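Local structure of N-acylglucosamine 2-epimerase (Marinomonas mediterranea, 5X32) at residues H147-K152 / L196-L201; Y156-S161 / S168-Q173; Y357-L360 / Q366-N369. The protein catalyses the reversible isomerization of D-mannose to D-fructose and, less efficiently, of D-lyxose to D-xylulose. All blocks are in the same frame, centred on the assembly; numbering follows the deposited sequence.

Interaction 1 of 3, residues H147-K152 / L196-L201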
# COMPACT_ATOMS: atom_id res chain seq x y z
N HIS A 147 6.28 18.80 -11.22
CA HIS A 147 4.86 19.12 -11.23
C HIS A 147 4.15 18.98 -9.89
O HIS A 147 3.14 19.65 -9.66
CB HIS A 147 4.16 18.25 -12.29
CG HIS A 147 4.51 18.61 -13.70
ND1 HIS A 147 5.29 17.80 -14.50
CD2 HIS A 147 4.11 19.64 -14.49
CE1 HIS A 147 5.40 18.34 -15.70
NE2 HIS A 147 4.69 19.46 -15.72
N PHE A 148 4.64 18.12 -8.99
CA PHE A 148 3.89 17.84 -7.76
C PHE A 148 4.60 18.32 -6.51
O PHE A 148 3.95 18.63 -5.50
CB PHE A 148 3.60 16.34 -7.62
CG PHE A 148 2.64 15.83 -8.63
CD1 PHE A 148 1.29 15.75 -8.33
CD2 PHE A 148 3.08 15.46 -9.91
CE1 PHE A 148 0.38 15.29 -9.29
CE2 PHE A 148 2.19 15.01 -10.86
CZ PHE A 148 0.84 14.92 -10.56
N TRP A 149 5.93 18.37 -6.56
CA TRP A 149 6.69 18.71 -5.38
C TRP A 149 6.39 20.13 -4.93
O TRP A 149 6.41 21.06 -5.72
CB TRP A 149 8.19 18.54 -5.63
CG TRP A 149 9.00 18.89 -4.43
CD1 TRP A 149 10.00 19.80 -4.37
CD2 TRP A 149 8.87 18.34 -3.11
NE1 TRP A 149 10.51 19.87 -3.10
CE2 TRP A 149 9.84 18.98 -2.30
CE3 TRP A 149 8.04 17.38 -2.53
CZ2 TRP A 149 10.00 18.68 -0.95
CZ3 TRP A 149 8.20 17.09 -1.18
CH2 TRP A 149 9.18 17.73 -0.41
N GLU A 150 6.06 20.29 -3.66
CA GLU A 150 5.73 21.60 -3.15
C GLU A 150 6.73 21.97 -2.05
O GLU A 150 6.45 21.82 -0.86
CB GLU A 150 4.30 21.62 -2.62
CG GLU A 150 3.27 21.93 -3.67
CD GLU A 150 1.90 22.17 -3.07
OE1 GLU A 150 1.39 21.30 -2.33
OE2 GLU A 150 1.31 23.23 -3.36
N ASN A 151 7.89 22.45 -2.49
CA ASN A 151 9.03 22.67 -1.62
C ASN A 151 8.77 23.49 -0.36
O ASN A 151 9.40 23.25 0.67
CB ASN A 151 10.16 23.32 -2.41
CG ASN A 151 11.50 23.17 -1.72
OD1 ASN A 151 12.25 22.22 -1.98
ND2 ASN A 151 11.82 24.11 -0.83
N LYS A 152 7.82 24.42 -0.41
CA LYS A 152 7.63 25.30 0.74
C LYS A 152 6.86 24.59 1.86
O LYS A 152 6.87 25.05 3.02
CB LYS A 152 6.89 26.57 0.29
CG LYS A 152 5.82 27.08 1.26
CD LYS A 152 4.89 28.11 0.63
CE LYS A 152 3.87 28.64 1.65
NZ LYS A 152 2.59 28.95 0.96
N LEU A 196 16.04 8.33 -0.22
CA LEU A 196 15.90 8.11 1.22
C LEU A 196 15.71 9.44 1.91
O LEU A 196 14.91 9.54 2.86
CB LEU A 196 17.09 7.35 1.79
CG LEU A 196 17.07 7.09 3.29
CD1 LEU A 196 15.77 6.42 3.71
CD2 LEU A 196 18.25 6.21 3.69
N ASP A 197 16.40 10.48 1.44
CA ASP A 197 16.26 11.78 2.09
C ASP A 197 14.85 12.35 1.88
O ASP A 197 14.23 12.93 2.80
CB ASP A 197 17.31 12.76 1.57
CG ASP A 197 18.71 12.42 2.07
OD1 ASP A 197 18.83 11.65 3.06
OD2 ASP A 197 19.70 12.88 1.45
N ARG A 198 14.30 12.13 0.69
CA ARG A 198 12.94 12.60 0.44
C ARG A 198 11.92 11.79 1.29
O ARG A 198 10.97 12.34 1.86
CB ARG A 198 12.62 12.54 -1.05
CG ARG A 198 11.24 13.02 -1.42
CD ARG A 198 10.95 14.41 -0.89
NE ARG A 198 11.91 15.41 -1.33
CZ ARG A 198 11.77 16.13 -2.44
NH1 ARG A 198 10.73 15.95 -3.24
NH2 ARG A 198 12.68 17.03 -2.77
N ALA A 199 12.14 10.48 1.38
CA ALA A 199 11.26 9.64 2.18
C ALA A 199 11.26 10.13 3.61
O ALA A 199 10.19 10.30 4.20
CB ALA A 199 11.69 8.18 2.13
N LYS A 200 12.43 10.43 4.16
CA LYS A 200 12.47 10.87 5.55
C LYS A 200 11.83 12.24 5.75
O LYS A 200 11.22 12.50 6.81
CB LYS A 200 13.89 10.85 6.07
CG LYS A 200 14.57 9.51 5.84
CD LYS A 200 15.96 9.49 6.44
CE LYS A 200 15.96 10.23 7.76
NZ LYS A 200 17.07 9.81 8.64
N LEU A 201 11.95 13.10 4.74
CA LEU A 201 11.32 14.43 4.82
C LEU A 201 9.79 14.32 4.82
O LEU A 201 9.10 15.02 5.58
CB LEU A 201 11.78 15.30 3.65
CG LEU A 201 11.20 16.72 3.58
CD1 LEU A 201 11.32 17.46 4.89
CD2 LEU A 201 11.83 17.52 2.44
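Arg-198 NH1 lies over the face of the Trp-149 ring and also makes a weak hydrogen bond to Tyr-156 OH. The other terminal nitrogen, NH2, forms a salt bridge with Glu-145. The contact joins helix 193-212 to the outer strand 149-150 on the surface of the alpha/alpha-barrel that characterises the N-acylglucosamine 2-epimerase family. It is a cation-pi stack. The guanidinium lies nearly flat on the indole, with the two planes 18° apart. Arg-198 CZ stands 3.4 Å from the centroid of the six-membered ring of Trp-149, almost on the ring normal. Arg-198 CD adds an off-centre CH-pi contact at 4.2 Å from the same Trp-149 centroid. The Arg-198 chain bends at chi2 (53°) and chi3 (57°), which lays its head flat against the indole. Glu-145 and the indole face together probably favour the positive charge and limit rotation of the guanidinium. The side chain of Leu-201, one helical turn further on, meets the indole differently. Leu-201 CD2 comes to the ring edge, 3.9 Å from Trp-149 CH2. The contact is at the surface, away from the two histidines that probably act as proton donor/acceptors. The pyrrole N-H of the indole is held from within its own segment. Trp-149 NE1 donates to Asn-151 OD1 at 3.1 Å, and the oxygen lies close to the indole plane.

Interaction 2 of 3, residues Y156-S161 / S168-Q173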
# COMPACT_ATOMS: atom_id res chain seq x y z
N TYR A 156 3.93 16.67 -1.34
CA TYR A 156 3.44 16.61 -2.71
C TYR A 156 1.95 16.91 -2.73
O TYR A 156 1.20 16.43 -1.87
CB TYR A 156 3.69 15.25 -3.32
CG TYR A 156 5.13 14.88 -3.57
CD1 TYR A 156 5.76 15.22 -4.76
CD2 TYR A 156 5.85 14.16 -2.62
CE1 TYR A 156 7.07 14.86 -5.00
CE2 TYR A 156 7.16 13.80 -2.85
CZ TYR A 156 7.77 14.15 -4.04
OH TYR A 156 9.07 13.80 -4.27
N LEU A 157 1.52 17.70 -3.70
CA LEU A 157 0.09 17.89 -3.90
C LEU A 157 -0.55 16.63 -4.55
O LEU A 157 0.15 15.66 -4.89
CB LEU A 157 -0.16 19.15 -4.72
CG LEU A 157 0.42 19.24 -6.12
CD1 LEU A 157 -0.59 18.74 -7.13
CD2 LEU A 157 0.76 20.67 -6.36
N ASP A 158 -1.86 16.63 -4.71
CA ASP A 158 -2.50 15.37 -5.01
C ASP A 158 -2.67 15.12 -6.50
O ASP A 158 -2.21 14.10 -7.01
CB ASP A 158 -3.85 15.30 -4.30
CG ASP A 158 -4.56 13.98 -4.55
OD1 ASP A 158 -3.86 12.95 -4.73
OD2 ASP A 158 -5.81 13.96 -4.55
N GLU A 159 -3.33 16.04 -7.20
CA GLU A 159 -3.61 15.79 -8.60
C GLU A 159 -3.58 17.04 -9.47
O GLU A 159 -3.96 18.13 -9.05
CB GLU A 159 -4.94 15.05 -8.76
CG GLU A 159 -6.15 15.83 -8.34
CD GLU A 159 -7.40 15.31 -9.00
OE1 GLU A 159 -7.71 15.74 -10.14
OE2 GLU A 159 -8.07 14.45 -8.39
N ILE A 160 -3.08 16.84 -10.69
CA ILE A 160 -3.16 17.82 -11.77
C ILE A 160 -3.93 17.22 -12.97
O ILE A 160 -3.86 16.02 -13.21
CB ILE A 160 -1.74 18.22 -12.23
CG1 ILE A 160 -0.86 18.54 -11.01
CG2 ILE A 160 -1.78 19.37 -13.22
CD1 ILE A 160 0.62 18.32 -11.25
N SER A 161 -4.61 18.06 -13.74
CA SER A 161 -5.39 17.56 -14.87
C SER A 161 -4.47 16.99 -15.95
O SER A 161 -3.25 17.10 -15.85
CB SER A 161 -6.27 18.66 -15.44
OG SER A 161 -5.47 19.73 -15.91
N SER A 168 -5.41 20.76 -8.67
CA SER A 168 -6.46 20.58 -7.69
C SER A 168 -6.10 21.30 -6.40
O SER A 168 -4.95 21.26 -5.97
CB SER A 168 -6.70 19.10 -7.42
OG SER A 168 -7.95 18.90 -6.79
N PRO A 169 -7.09 21.97 -5.79
CA PRO A 169 -6.89 22.62 -4.49
C PRO A 169 -6.66 21.58 -3.40
O PRO A 169 -6.23 21.93 -2.30
CB PRO A 169 -8.22 23.36 -4.23
CG PRO A 169 -9.04 23.20 -5.48
CD PRO A 169 -8.48 22.08 -6.28
N TYR A 170 -6.95 20.32 -3.70
CA TYR A 170 -6.89 19.29 -2.67
C TYR A 170 -5.46 18.95 -2.29
O TYR A 170 -4.57 18.85 -3.14
CB TYR A 170 -7.62 18.01 -3.13
CG TYR A 170 -7.64 16.93 -2.07
CD1 TYR A 170 -8.54 16.99 -1.01
CD2 TYR A 170 -6.73 15.86 -2.10
CE1 TYR A 170 -8.56 16.02 -0.01
CE2 TYR A 170 -6.74 14.87 -1.10
CZ TYR A 170 -7.66 14.97 -0.06
OH TYR A 170 -7.71 14.03 0.95
N ARG A 171 -5.24 18.79 -0.98
CA ARG A 171 -4.01 18.20 -0.47
C ARG A 171 -4.40 17.02 0.41
O ARG A 171 -5.40 17.07 1.12
CB ARG A 171 -3.19 19.21 0.33
CG ARG A 171 -2.79 20.43 -0.46
CD ARG A 171 -1.83 20.05 -1.57
NE ARG A 171 -1.42 21.20 -2.37
CZ ARG A 171 -2.18 21.74 -3.32
NH1 ARG A 171 -3.40 21.28 -3.55
NH2 ARG A 171 -1.72 22.77 -4.02
N GLY A 172 -3.64 15.94 0.31
CA GLY A 172 -3.96 14.75 1.05
C GLY A 172 -2.73 14.06 1.57
O GLY A 172 -1.68 14.11 0.95
N GLN A 173 -2.88 13.39 2.70
CA GLN A 173 -1.81 12.64 3.31
C GLN A 173 -1.42 11.40 2.50
O GLN A 173 -0.26 11.00 2.46
CB GLN A 173 -2.22 12.23 4.72
CG GLN A 173 -1.32 11.18 5.30
CD GLN A 173 -1.87 9.79 5.13
OE1 GLN A 173 -3.07 9.59 4.98
NE2 GLN A 173 -0.98 8.83 5.13
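Arg-171 lays the face of its guanidinium against Leu-157 where the chain doubles back after strand 155-160. The two segments run in opposite directions and are joined by a six-residue loop. This turn belongs to the alpha/alpha-barrel of the epimerase family and leads from strand 155-160 to the short strand 171-172. From CB, the Arg-171 chain sets off with CG opposite the carbonyl carbon and then bends at chi2 (-66°), which swings the rest over Leu-157. CD reaches the CB of Leu-157. Arg-171 NE lies 3.4 Å from Leu-157 CB and forms a salt bridge with Glu-150. Arg-171 CZ sits 3.6 Å from Leu-157 CB, so the methylene covers one face of the guanidinium near its rim. Arg-171 NH2 comes to 4.0 Å from Leu-157 CD2. NH1 turns back to its own segment. Arg-171 NH1 donates to Ser-168 O at 2.9 Å and to Tyr-170 O at 2.7 Å, approaching the Tyr-170 carbonyl from above its plane. These bonds tie the guanidinium to the loop backbone and help fix its rotation. A leucine here would probably leave Glu-150 without its charged mate and both carbonyls without this donor. Asp-158 packs on the side chain of Tyr-170, whose hydroxyl bonds to His-222. The Asp-158 CB lies at the ring edge. The Tyr-170 side chain is about 9 Å from that of His-251, which probably acts as a proton donor/acceptor. At the other end Glu-159 CG meets Ser-168 CB at 3.4 Å. There Ser-168 N donates a nearly straight bond to Glu-159 O, at 3.0 Å.

Interaction 3 of 3, residues Y357-L360 / Q366-N369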
# COMPACT_ATOMS: atom_id res chain seq x y z
N TYR A 357 -10.45 -11.75 1.34
CA TYR A 357 -11.69 -11.03 1.09
C TYR A 357 -11.38 -9.55 1.25
O TYR A 357 -10.49 -9.18 2.03
CB TYR A 357 -12.79 -11.46 2.05
CG TYR A 357 -13.21 -12.90 1.92
CD1 TYR A 357 -13.35 -13.50 0.66
CD2 TYR A 357 -13.41 -13.68 3.05
CE1 TYR A 357 -13.73 -14.83 0.55
CE2 TYR A 357 -13.78 -14.99 2.94
CZ TYR A 357 -13.93 -15.56 1.70
OH TYR A 357 -14.29 -16.88 1.68
N ARG A 358 -12.08 -8.71 0.52
CA ARG A 358 -11.76 -7.29 0.57
C ARG A 358 -12.38 -6.62 1.79
O ARG A 358 -11.75 -5.80 2.46
CB ARG A 358 -12.24 -6.61 -0.71
CG ARG A 358 -11.88 -5.15 -0.78
CD ARG A 358 -12.51 -4.49 -1.98
NE ARG A 358 -12.69 -3.08 -1.68
CZ ARG A 358 -13.83 -2.52 -1.28
NH1 ARG A 358 -14.93 -3.24 -1.17
NH2 ARG A 358 -13.87 -1.22 -1.00
N ILE A 359 -13.62 -6.98 2.09
CA ILE A 359 -14.36 -6.23 3.09
C ILE A 359 -15.51 -6.99 3.71
O ILE A 359 -16.31 -7.60 3.01
CB ILE A 359 -14.88 -4.93 2.45
CG1 ILE A 359 -15.71 -4.13 3.45
CG2 ILE A 359 -15.65 -5.25 1.19
CD1 ILE A 359 -16.37 -2.90 2.85
N LEU A 360 -15.59 -6.94 5.04
CA LEU A 360 -16.74 -7.47 5.79
C LEU A 360 -17.47 -6.35 6.49
O LEU A 360 -16.93 -5.25 6.66
CB LEU A 360 -16.29 -8.50 6.82
CG LEU A 360 -15.29 -9.51 6.26
CD1 LEU A 360 -14.72 -10.37 7.34
CD2 LEU A 360 -16.03 -10.36 5.25
N GLN A 366 -19.53 -10.96 4.50
CA GLN A 366 -19.14 -10.36 3.23
C GLN A 366 -20.29 -9.54 2.67
O GLN A 366 -21.45 -9.81 2.96
CB GLN A 366 -18.70 -11.41 2.21
CG GLN A 366 -17.46 -12.17 2.62
CD GLN A 366 -17.07 -13.24 1.64
OE1 GLN A 366 -17.07 -14.44 1.96
NE2 GLN A 366 -16.70 -12.83 0.43
N TYR A 367 -19.98 -8.51 1.91
CA TYR A 367 -21.02 -7.72 1.28
C TYR A 367 -21.43 -8.34 -0.05
O TYR A 367 -22.60 -8.26 -0.45
CB TYR A 367 -20.54 -6.28 1.07
CG TYR A 367 -20.72 -5.39 2.27
CD1 TYR A 367 -21.96 -4.87 2.58
CD2 TYR A 367 -19.63 -5.07 3.08
CE1 TYR A 367 -22.12 -4.04 3.68
CE2 TYR A 367 -19.79 -4.24 4.17
CZ TYR A 367 -21.03 -3.73 4.47
OH TYR A 367 -21.18 -2.91 5.55
N ASP A 368 -20.44 -8.91 -0.74
CA ASP A 368 -20.65 -9.60 -2.00
C ASP A 368 -19.48 -10.52 -2.34
O ASP A 368 -18.62 -10.80 -1.48
CB ASP A 368 -20.90 -8.59 -3.13
CG ASP A 368 -19.72 -7.66 -3.36
OD1 ASP A 368 -18.56 -8.03 -3.08
OD2 ASP A 368 -19.96 -6.53 -3.86
N ASN A 369 -19.41 -10.96 -3.59
CA ASN A 369 -18.38 -11.92 -3.97
C ASN A 369 -17.30 -11.32 -4.88
O ASN A 369 -16.68 -12.03 -5.69
CB ASN A 369 -19.03 -13.14 -4.64
CG ASN A 369 -19.73 -12.79 -5.94
OD1 ASN A 369 -20.18 -11.65 -6.14
ND2 ASN A 369 -19.83 -13.77 -6.84
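Gln-366 lays its side-chain amide over one face of the Tyr-357 ring. The planes are 26° apart, so the pair is stacked. The oxygen and nitrogen sit over different parts of the ring. Gln-366 OE1 is 3.3 Å from Tyr-357 CZ, and Gln-366 NE2 is 3.4 Å from Tyr-357 CD1. The Gln-366 chain runs straight beyond CG (chi2 178°), which carries the amide out over the aromatic ring. NE2 also donates to Asp-40 OD2, so the amide is held at its end as well as by its flat side. Leu-360 CD2 packs against the Gln-366 chain, 3.5 Å from Gln-366 CG, and the two side chains cross at a slant. This is the close-packed part of the contact.

The other part is looser and faces solvent. Tyr-367 is exposed, and its ring makes looser contact with 357-360. Tyr-367 CE2 stands 3.9 Å from Ile-359 CD1, the same distance as from Leu-360 C. What holds this ring in place is probably its hydroxyl, which bonds to Asp-308. Side-chain packing carries the contact.

It lies away from the probable catalytic histidines. It fastens the loop that follows strand 359-360 back onto that strand. Strand 359-360 is an outer strand of a three-stranded antiparallel sheet in the alpha/alpha-barrel of the epimerase family. It pairs with strand 304-310, which supplies Asp-308. The loop then runs on toward helix 379-390.

Interactions 1 and 2 are neighbours, with centres 14 Å apart. Strands 149-150 and 155-160 lie side by side in one antiparallel sheet. A probable backbone hydrogen bond from Leu-157 N to Phe-148 O also joins the two contacts. Along the chain, both segments of interaction 2 fall between those of interaction 1. Interaction 3 comes later in sequence and uses a different sheet, with strand 359-360 at its edge. Its centre is 37 Å from that of interaction 1, on the opposite side of the chain's centre, and 30 Å from that of interaction 2. All three belong to the epimerase-family part of the chain. Together they secure strands and loops at separate places around the helical barrel.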